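Local coordinates for lipoprotein (Mycoplasma mycoides subsp. capri, PDB 7ADK) that probably acts as a membrane-attached peptidase of the chymotrypsin-like PA clan, at residues 248-253 and 698-703; 490-495 and 555-560; 823-828 and 844-849. All blocks are in the same frame, centred on the assembly; numbering follows the deposited sequence.

Contact 1 (248-253 and 698-703)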
loop_
_atom_site.group_PDB
_atom_site.type_symbol
_atom_site.label_atom_id
_atom_site.label_comp_id
_atom_site.label_asym_id
_atom_site.label_seq_id
_atom_site.Cartn_x
_atom_site.Cartn_y
_atom_site.Cartn_z
ATOM N N ASP B 248 22.470 15.772 -16.932
ATOM C CA ASP B 248 23.118 16.056 -15.649
ATOM C C ASP B 248 22.178 15.768 -14.465
ATOM O O ASP B 248 21.029 16.200 -14.457
ATOM C CB ASP B 248 23.623 17.511 -15.626
ATOM C CG ASP B 248 24.389 17.908 -16.885
ATOM O OD1 ASP B 248 25.516 17.426 -17.080
ATOM O OD2 ASP B 248 23.870 18.694 -17.694
ATOM N N GLY B 249 22.654 15.054 -13.456
ATOM C CA GLY B 249 21.894 14.662 -12.275
ATOM C C GLY B 249 21.679 15.752 -11.227
ATOM O O GLY B 249 22.241 16.840 -11.310
ATOM N N LYS B 250 20.845 15.455 -10.230
ATOM C CA LYS B 250 20.309 16.406 -9.254
ATOM C C LYS B 250 20.063 15.743 -7.883
ATOM O O LYS B 250 19.549 14.635 -7.859
ATOM C CB LYS B 250 18.954 16.913 -9.772
ATOM C CG LYS B 250 18.770 17.419 -11.211
ATOM C CD LYS B 250 19.305 18.810 -11.510
ATOM C CE LYS B 250 18.793 19.342 -12.847
ATOM N NZ LYS B 250 19.372 18.665 -14.011
ATOM N N VAL B 251 20.288 16.466 -6.776
ATOM C CA VAL B 251 19.836 16.206 -5.371
ATOM C C VAL B 251 19.816 17.548 -4.588
ATOM O O VAL B 251 20.227 18.557 -5.158
ATOM C CB VAL B 251 20.724 15.174 -4.628
ATOM C CG1 VAL B 251 20.023 14.589 -3.408
ATOM C CG2 VAL B 251 21.177 13.964 -5.447
ATOM N N SER B 252 19.344 17.628 -3.331
ATOM C CA SER B 252 19.731 18.697 -2.372
ATOM C C SER B 252 19.538 18.310 -0.896
ATOM O O SER B 252 18.409 18.137 -0.431
ATOM C CB SER B 252 18.991 20.006 -2.640
ATOM O OG SER B 252 19.176 20.935 -1.592
ATOM N N GLY B 253 20.637 18.214 -0.147
ATOM C CA GLY B 253 20.696 17.770 1.248
ATOM C C GLY B 253 20.383 18.860 2.272
ATOM O O GLY B 253 21.126 19.030 3.238
ATOM N N SER B 698 11.535 24.503 -3.352
ATOM C CA SER B 698 12.675 23.607 -3.186
ATOM C C SER B 698 14.024 24.334 -3.249
ATOM O O SER B 698 14.265 25.148 -4.136
ATOM C CB SER B 698 12.603 22.575 -4.300
ATOM O OG SER B 698 13.569 21.581 -4.138
ATOM N N TYR B 699 14.956 24.000 -2.360
ATOM C CA TYR B 699 16.345 24.481 -2.374
ATOM C C TYR B 699 17.230 23.583 -3.275
ATOM O O TYR B 699 18.387 23.317 -2.974
ATOM C CB TYR B 699 16.874 24.640 -0.927
ATOM C CG TYR B 699 16.337 25.797 -0.086
ATOM C CD1 TYR B 699 14.959 25.939 0.175
ATOM C CD2 TYR B 699 17.235 26.714 0.501
ATOM C CE1 TYR B 699 14.484 26.987 0.985
ATOM C CE2 TYR B 699 16.769 27.750 1.332
ATOM C CZ TYR B 699 15.388 27.891 1.572
ATOM O OH TYR B 699 14.941 28.858 2.409
ATOM N N GLN B 700 16.704 23.073 -4.388
ATOM C CA GLN B 700 17.484 22.413 -5.443
ATOM C C GLN B 700 18.287 23.441 -6.267
ATOM O O GLN B 700 17.723 24.431 -6.732
ATOM C CB GLN B 700 16.541 21.587 -6.336
ATOM C CG GLN B 700 17.127 20.240 -6.761
ATOM C CD GLN B 700 18.189 20.326 -7.832
ATOM O OE1 GLN B 700 17.996 20.866 -8.900
ATOM N NE2 GLN B 700 19.353 19.782 -7.607
ATOM N N ILE B 701 19.598 23.234 -6.453
ATOM C CA ILE B 701 20.449 24.173 -7.202
ATOM C C ILE B 701 20.314 23.987 -8.718
ATOM O O ILE B 701 20.284 24.959 -9.464
ATOM C CB ILE B 701 21.920 24.029 -6.753
ATOM C CG1 ILE B 701 22.134 24.373 -5.268
ATOM C CG2 ILE B 701 22.891 24.825 -7.635
ATOM C CD1 ILE B 701 21.983 25.835 -4.900
ATOM N N GLY B 702 20.220 22.746 -9.192
ATOM C CA GLY B 702 20.307 22.410 -10.610
ATOM C C GLY B 702 19.230 23.044 -11.472
ATOM O O GLY B 702 19.533 23.619 -12.511
ATOM N N TYR B 703 17.969 22.945 -11.062
ATOM C CA TYR B 703 16.842 23.523 -11.796
ATOM C C TYR B 703 16.650 25.037 -11.597
ATOM O O TYR B 703 15.985 25.668 -12.417
ATOM C CB TYR B 703 15.568 22.771 -11.409
ATOM C CG TYR B 703 15.449 21.355 -11.930
ATOM C CD1 TYR B 703 15.577 21.116 -13.306
ATOM C CD2 TYR B 703 15.134 20.291 -11.071
ATOM C CE1 TYR B 703 15.423 19.823 -13.826
ATOM C CE2 TYR B 703 14.972 18.993 -11.587
ATOM C CZ TYR B 703 15.129 18.752 -12.964
ATOM O OH TYR B 703 15.018 17.495 -13.460
#
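Lys250 lays its aliphatic chain across the ring of Tyr703, the two side chains meeting at about a right angle. The methylene CE does the touching: it sits over the middle of the ring, 3.6 Å from the centroid, in a CH-pi contact. The ammonium group has moved past the centre, so the cation-pi component is off-centre, with NZ 4.6 Å from the same centroid. Bends at chi2 and chi4 of Lys250 put it there and turn NZ back onto its own segment, where it gives a hydrogen bond to Asp248 O at 3.0 Å; Ser227 OG is a second partner.

Gln700 crosses the lysine chain, also at about a right angle, and its amide is used at both ends. NE2 donates to Val251 O at 2.9 Å, almost straight at 169°; the acceptor lies in the plane of the amide, whereas the donor stands above the plane of the Val251 carbonyl. OE1 takes the backbone N of Tyr703 at 3.0 Å, and Lys250 CD packs 3.6 Å from that same OE1. Gripped at both ends, the amide can hardly rotate, and the turn that carries the tyrosine is tied to the glutamine. Gly702 CA packs against Lys250 CD. Farther along, Ser252 OG reaches Tyr699 O at 2.9 Å; chi1 of 169° swings this hydroxyl away from its own backbone N and over to the facing loop.

Both segments are loop. Helix 176-192 lies alongside, its Tyr187 touching Lys250 and Ile701 and bonding Gln700 NE2 through OH. Strand 783-792 meets Gln700 and Tyr703 through Thr783 and Leu785, while Asn778, on strand 769-778, holds the phenol OH of Tyr703.

Contact 2 (490-495 and 555-560)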
loop_
_atom_site.group_PDB
_atom_site.type_symbol
_atom_site.label_atom_id
_atom_site.label_comp_id
_atom_site.label_asym_id
_atom_site.label_seq_id
_atom_site.Cartn_x
_atom_site.Cartn_y
_atom_site.Cartn_z
ATOM N N THR B 490 -16.964 5.757 -16.359
ATOM C CA THR B 490 -16.348 5.352 -17.632
ATOM C C THR B 490 -17.350 5.490 -18.758
ATOM O O THR B 490 -18.456 4.990 -18.659
ATOM C CB THR B 490 -15.786 3.930 -17.574
ATOM O OG1 THR B 490 -14.855 3.828 -16.526
ATOM C CG2 THR B 490 -15.043 3.511 -18.836
ATOM N N PHE B 491 -16.952 6.122 -19.852
ATOM C CA PHE B 491 -17.775 6.389 -21.022
ATOM C C PHE B 491 -17.208 5.682 -22.244
ATOM O O PHE B 491 -15.996 5.667 -22.465
ATOM C CB PHE B 491 -17.901 7.889 -21.254
ATOM C CG PHE B 491 -18.362 8.674 -20.049
ATOM C CD1 PHE B 491 -17.426 9.099 -19.087
ATOM C CD2 PHE B 491 -19.722 8.971 -19.873
ATOM C CE1 PHE B 491 -17.847 9.823 -17.964
ATOM C CE2 PHE B 491 -20.132 9.733 -18.770
ATOM C CZ PHE B 491 -19.198 10.158 -17.817
ATOM N N SER B 492 -18.094 5.098 -23.041
ATOM C CA SER B 492 -17.773 4.274 -24.201
ATOM C C SER B 492 -18.716 4.587 -25.362
ATOM O O SER B 492 -19.874 4.916 -25.124
ATOM C CB SER B 492 -17.864 2.801 -23.822
ATOM O OG SER B 492 -19.128 2.483 -23.284
ATOM N N PRO B 493 -18.253 4.527 -26.615
ATOM C CA PRO B 493 -19.049 4.875 -27.790
ATOM C C PRO B 493 -20.046 3.782 -28.206
ATOM O O PRO B 493 -19.808 2.591 -28.014
ATOM C CB PRO B 493 -18.017 5.101 -28.887
ATOM C CG PRO B 493 -16.883 4.154 -28.531
ATOM C CD PRO B 493 -16.905 4.154 -27.010
ATOM N N ILE B 494 -21.137 4.185 -28.849
ATOM C CA ILE B 494 -22.218 3.328 -29.348
ATOM C C ILE B 494 -22.631 3.798 -30.755
ATOM O O ILE B 494 -22.474 4.969 -31.104
ATOM C CB ILE B 494 -23.355 3.296 -28.282
ATOM C CG1 ILE B 494 -23.178 2.083 -27.381
ATOM C CG2 ILE B 494 -24.767 3.372 -28.828
ATOM C CD1 ILE B 494 -24.235 1.896 -26.306
ATOM N N ASN B 495 -23.140 2.894 -31.599
ATOM C CA ASN B 495 -23.617 3.178 -32.960
ATOM C C ASN B 495 -22.610 3.913 -33.877
ATOM O O ASN B 495 -23.000 4.699 -34.742
ATOM C CB ASN B 495 -24.996 3.858 -32.895
ATOM C CG ASN B 495 -26.036 3.031 -32.182
ATOM O OD1 ASN B 495 -26.143 1.829 -32.372
ATOM N ND2 ASN B 495 -26.846 3.625 -31.343
ATOM N N LYS B 555 -26.015 7.319 -28.089
ATOM C CA LYS B 555 -24.696 7.608 -28.679
ATOM C C LYS B 555 -23.538 7.106 -27.832
ATOM O O LYS B 555 -22.510 6.729 -28.387
ATOM C CB LYS B 555 -24.575 9.119 -28.933
ATOM C CG LYS B 555 -25.643 9.628 -29.910
ATOM C CD LYS B 555 -25.582 11.139 -30.105
ATOM C CE LYS B 555 -26.795 11.584 -30.919
ATOM N NZ LYS B 555 -27.149 12.973 -30.670
ATOM N N TYR B 556 -23.701 7.047 -26.514
ATOM C CA TYR B 556 -22.699 6.536 -25.580
ATOM C C TYR B 556 -23.340 5.732 -24.448
ATOM O O TYR B 556 -24.443 6.043 -24.009
ATOM C CB TYR B 556 -21.882 7.699 -24.982
ATOM C CG TYR B 556 -21.236 8.637 -25.982
ATOM C CD1 TYR B 556 -21.975 9.709 -26.506
ATOM C CD2 TYR B 556 -19.927 8.406 -26.440
ATOM C CE1 TYR B 556 -21.436 10.505 -27.525
ATOM C CE2 TYR B 556 -19.386 9.205 -27.461
ATOM C CZ TYR B 556 -20.143 10.258 -28.009
ATOM O OH TYR B 556 -19.650 11.053 -28.990
ATOM N N SER B 557 -22.617 4.749 -23.920
ATOM C CA SER B 557 -22.943 4.034 -22.682
ATOM C C SER B 557 -21.970 4.420 -21.569
ATOM O O SER B 557 -20.758 4.242 -21.721
ATOM C CB SER B 557 -22.946 2.517 -22.895
ATOM O OG SER B 557 -21.904 2.073 -23.737
ATOM N N TYR B 558 -22.515 4.907 -20.453
ATOM C CA TYR B 558 -21.765 5.161 -19.226
ATOM C C TYR B 558 -21.861 3.979 -18.260
ATOM O O TYR B 558 -22.867 3.274 -18.203
ATOM C CB TYR B 558 -22.179 6.482 -18.560
ATOM C CG TYR B 558 -23.497 6.480 -17.817
ATOM C CD1 TYR B 558 -24.678 6.875 -18.470
ATOM C CD2 TYR B 558 -23.547 6.100 -16.465
ATOM C CE1 TYR B 558 -25.904 6.869 -17.783
ATOM C CE2 TYR B 558 -24.772 6.079 -15.777
ATOM C CZ TYR B 558 -25.956 6.461 -16.438
ATOM O OH TYR B 558 -27.146 6.451 -15.795
ATOM N N SER B 559 -20.811 3.779 -17.471
ATOM C CA SER B 559 -20.779 2.868 -16.339
ATOM C C SER B 559 -20.120 3.524 -15.134
ATOM O O SER B 559 -19.154 4.262 -15.282
ATOM C CB SER B 559 -20.096 1.549 -16.728
ATOM O OG SER B 559 -18.808 1.768 -17.272
ATOM N N VAL B 560 -20.688 3.324 -13.949
ATOM C CA VAL B 560 -20.232 3.884 -12.677
ATOM C C VAL B 560 -19.653 2.764 -11.841
ATOM O O VAL B 560 -20.295 1.742 -11.641
ATOM C CB VAL B 560 -21.343 4.603 -11.898
ATOM C CG1 VAL B 560 -20.773 5.380 -10.723
ATOM C CG2 VAL B 560 -22.125 5.563 -12.786
#
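Thr490 to Pro493 pair in order with Ser559 back to Tyr556, joining strands 486-493 and 556-562 as antiparallel neighbours in the large antiparallel sheet of the chain, consistent with a barrel of the chymotrypsin-like fold. The strand segments run 4.7 Å apart at closest approach, with 158° between their directions. Thr490 with Ser559 and Ser492 with Ser557 are the hydrogen-bonded pairs. The first is the straighter: Thr490 N to Ser559 O is 2.9 Å at 174°, and the return bond from Ser559 N is nearly as direct. Ile494 N continues the pairing past the strand end by bonding Lys555 O.

On the hydroxyl face, Ser557 OG donates to Ser492 OG at 2.8 Å. Each of these hydroxyls sits between its own backbone N and carbonyl carbon, which brings the two oxygens together between the strands. Ile494 lays CD1 against Ser557 OG, 3.5 Å away. On the opposite face Phe491 presents CD2 to Tyr558 CB at 3.7 Å, and Leu550 also packs on Phe491. Tyr556 diverges from its partner Pro493, sets the edge of its ring toward Ser492 O and sends OH on to Lys498 O.

Thr490 OG1 bonds Ser463 OG on strand 461-467, and Ser559 OG pairs with Trp561 NE1. The backbone bonds thus set the register, while the Ser557-Ser492 hydroxyl bond adds a polar link on one face and the Phe491 ring an apolar one on the other.

Contact 3 (823-828 and 844-849)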
loop_
_atom_site.group_PDB
_atom_site.type_symbol
_atom_site.label_atom_id
_atom_site.label_comp_id
_atom_site.label_asym_id
_atom_site.label_seq_id
_atom_site.Cartn_x
_atom_site.Cartn_y
_atom_site.Cartn_z
ATOM N N SER B 823 -4.533 32.279 -25.372
ATOM C CA SER B 823 -4.899 32.123 -23.964
ATOM C C SER B 823 -6.326 31.597 -23.868
ATOM O O SER B 823 -7.087 31.719 -24.821
ATOM C CB SER B 823 -4.749 33.434 -23.202
ATOM O OG SER B 823 -5.584 34.433 -23.722
ATOM N N TYR B 824 -6.702 31.012 -22.731
ATOM C CA TYR B 824 -8.002 30.369 -22.549
ATOM C C TYR B 824 -9.193 31.265 -22.922
ATOM O O TYR B 824 -10.077 30.852 -23.669
ATOM C CB TYR B 824 -8.109 29.901 -21.095
ATOM C CG TYR B 824 -9.421 29.233 -20.746
ATOM C CD1 TYR B 824 -9.948 28.220 -21.568
ATOM C CD2 TYR B 824 -10.151 29.663 -19.628
ATOM C CE1 TYR B 824 -11.206 27.670 -21.303
ATOM C CE2 TYR B 824 -11.416 29.120 -19.369
ATOM C CZ TYR B 824 -11.950 28.139 -20.215
ATOM O OH TYR B 824 -13.196 27.666 -20.016
ATOM N N ARG B 825 -9.203 32.518 -22.453
ATOM C CA ARG B 825 -10.262 33.489 -22.722
ATOM C C ARG B 825 -10.446 33.759 -24.206
ATOM O O ARG B 825 -11.554 33.696 -24.716
ATOM C CB ARG B 825 -9.927 34.780 -21.972
ATOM C CG ARG B 825 -11.060 35.809 -22.093
ATOM C CD ARG B 825 -10.725 37.158 -21.456
ATOM N NE ARG B 825 -9.501 37.731 -22.031
ATOM C CZ ARG B 825 -9.349 38.283 -23.214
ATOM N NH1 ARG B 825 -10.330 38.522 -24.014
ATOM N NH2 ARG B 825 -8.169 38.597 -23.624
ATOM N N GLU B 826 -9.374 34.084 -24.909
ATOM C CA GLU B 826 -9.476 34.513 -26.308
ATOM C C GLU B 826 -9.641 33.342 -27.295
ATOM O O GLU B 826 -10.163 33.530 -28.388
ATOM C CB GLU B 826 -8.344 35.491 -26.641
ATOM C CG GLU B 826 -6.954 34.875 -26.687
ATOM C CD GLU B 826 -5.811 35.873 -26.432
ATOM O OE1 GLU B 826 -6.004 37.104 -26.549
ATOM O OE2 GLU B 826 -4.698 35.393 -26.111
ATOM N N VAL B 827 -9.276 32.123 -26.887
ATOM C CA VAL B 827 -9.714 30.877 -27.529
ATOM C C VAL B 827 -11.208 30.649 -27.316
ATOM O O VAL B 827 -11.946 30.374 -28.260
ATOM C CB VAL B 827 -8.891 29.696 -27.004
ATOM C CG1 VAL B 827 -9.468 28.356 -27.377
ATOM C CG2 VAL B 827 -7.473 29.759 -27.536
ATOM N N MET B 828 -11.702 30.811 -26.096
ATOM C CA MET B 828 -13.107 30.578 -25.799
ATOM C C MET B 828 -14.032 31.657 -26.392
ATOM O O MET B 828 -15.158 31.365 -26.777
ATOM C CB MET B 828 -13.277 30.362 -24.291
ATOM C CG MET B 828 -14.578 29.606 -24.050
ATOM S SD MET B 828 -14.804 28.917 -22.402
ATOM C CE MET B 828 -16.473 28.260 -22.588
ATOM N N PHE B 844 -16.335 36.765 -22.486
ATOM C CA PHE B 844 -14.931 36.551 -22.877
ATOM C C PHE B 844 -14.238 37.752 -23.547
ATOM O O PHE B 844 -13.068 37.670 -23.916
ATOM C CB PHE B 844 -14.862 35.347 -23.823
ATOM C CG PHE B 844 -15.552 34.098 -23.342
ATOM C CD1 PHE B 844 -14.936 33.292 -22.378
ATOM C CD2 PHE B 844 -16.815 33.749 -23.842
ATOM C CE1 PHE B 844 -15.595 32.157 -21.894
ATOM C CE2 PHE B 844 -17.470 32.613 -23.358
ATOM C CZ PHE B 844 -16.869 31.827 -22.369
ATOM N N THR B 845 -14.933 38.865 -23.756
ATOM C CA THR B 845 -14.403 40.036 -24.471
ATOM C C THR B 845 -13.301 40.762 -23.687
ATOM O O THR B 845 -13.250 40.723 -22.457
ATOM C CB THR B 845 -15.534 40.996 -24.860
ATOM O OG1 THR B 845 -16.244 41.417 -23.725
ATOM C CG2 THR B 845 -16.531 40.366 -25.811
ATOM N N ASP B 846 -12.377 41.423 -24.398
ATOM C CA ASP B 846 -11.152 41.980 -23.797
ATOM C C ASP B 846 -11.411 43.085 -22.758
ATOM O O ASP B 846 -10.659 43.225 -21.797
ATOM C CB ASP B 846 -10.221 42.538 -24.889
ATOM C CG ASP B 846 -9.929 41.590 -26.058
ATOM O OD1 ASP B 846 -9.529 40.451 -25.844
ATOM O OD2 ASP B 846 -10.073 41.991 -27.208
ATOM N N ASP B 847 -12.488 43.856 -22.921
ATOM C CA ASP B 847 -12.911 44.890 -21.978
ATOM C C ASP B 847 -13.401 44.322 -20.633
ATOM O O ASP B 847 -13.489 45.065 -19.657
ATOM C CB ASP B 847 -13.969 45.807 -22.629
ATOM C CG ASP B 847 -15.116 45.127 -23.383
ATOM O OD1 ASP B 847 -15.885 45.836 -24.038
ATOM O OD2 ASP B 847 -15.230 43.887 -23.375
ATOM N N LYS B 848 -13.685 43.018 -20.538
ATOM C CA LYS B 848 -14.179 42.344 -19.328
ATOM C C LYS B 848 -13.118 41.507 -18.605
ATOM O O LYS B 848 -13.457 40.698 -17.747
ATOM C CB LYS B 848 -15.468 41.562 -19.645
ATOM C CG LYS B 848 -16.594 42.383 -20.287
ATOM C CD LYS B 848 -17.031 43.623 -19.498
ATOM C CE LYS B 848 -18.124 44.367 -20.255
ATOM N NZ LYS B 848 -18.559 45.597 -19.570
ATOM N N ILE B 849 -11.831 41.718 -18.883
ATOM C CA ILE B 849 -10.766 41.292 -17.967
ATOM C C ILE B 849 -10.914 42.105 -16.667
ATOM O O ILE B 849 -10.949 43.336 -16.743
ATOM C CB ILE B 849 -9.360 41.467 -18.593
ATOM C CG1 ILE B 849 -9.187 40.533 -19.802
ATOM C CG2 ILE B 849 -8.246 41.200 -17.580
ATOM C CD1 ILE B 849 -7.822 40.618 -20.468
#
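Arg825 NH1 is shared by two acceptors across the contact. It donates to Asp846 OD1 at 2.8 Å, the near oxygen of a salt bridge, and to Phe844 O at 2.9 Å. The Phe844 carbonyl oxygen lies close to the guanidinium plane, at its edge. The carboxylate is turned almost perpendicular to that plane, 79° away, and its OD1 is met on the anti side, but 30° out of the carboxylate plane; the further bond from NH2 to this oxygen is weak. Ile849 covers one face of the guanidinium, with CG1 3.6 Å from Arg825 NE, while NE itself bonds Tyr812 O.

Phe844 turns its side chain to Met828. Met828 CG lies over the ring face, 3.9 Å from the centroid, and SD comes in obliquely to reach Phe844 CE1 at 3.4 Å, a Met-aromatic contact. Extended beyond CG, the methionine chain carries SD past the rim to CE1 and CZ.

In the next shell Glu826 adds a long, purely electrostatic contact to Arg825 NH2. Its other oxygen, OE2, takes Ser823 OG at 2.7 Å as well as Gln818 NE2 and Lys822 N, which fixes the carboxylate beside the arginine. The arginine's charge probably eases the repulsion between Glu826 OE1 and Asp846 OD1, 4.9 Å apart. Tyr444 of strand 442-447 packs on Met828, and Ser837 touches both Met828 and Phe844.

The whole is a salt-bridge network next to a Met-aromatic pair, by which the N-terminal part of helix 824-831 holds the loop that follows strand 836-837 near the end of the chain.

Overall arrangement
The three contacts do not touch. Contact 1 lies nearest the middle, its centre about 17 Å from the centre of the chain, and is partly buried; contact 2 is a surface pairing, on the opposite side of that centre, and contact 3 is peripheral but partly buried. Along the chain, contact 2 is nested inside the loop closed by contact 1, and contact 3 follows both. Only contact 2 rests chiefly on regular backbone pairing. The loops of contact 1 depend on side-chain amide, hydroxyl and lysine-ring interactions beside the mixed sheet, whereas contact 3 relies on an arginine salt bridge, a backbone carbonyl bond and methionine-aromatic packing near strand 442-447, in the sheet that contains contact 2.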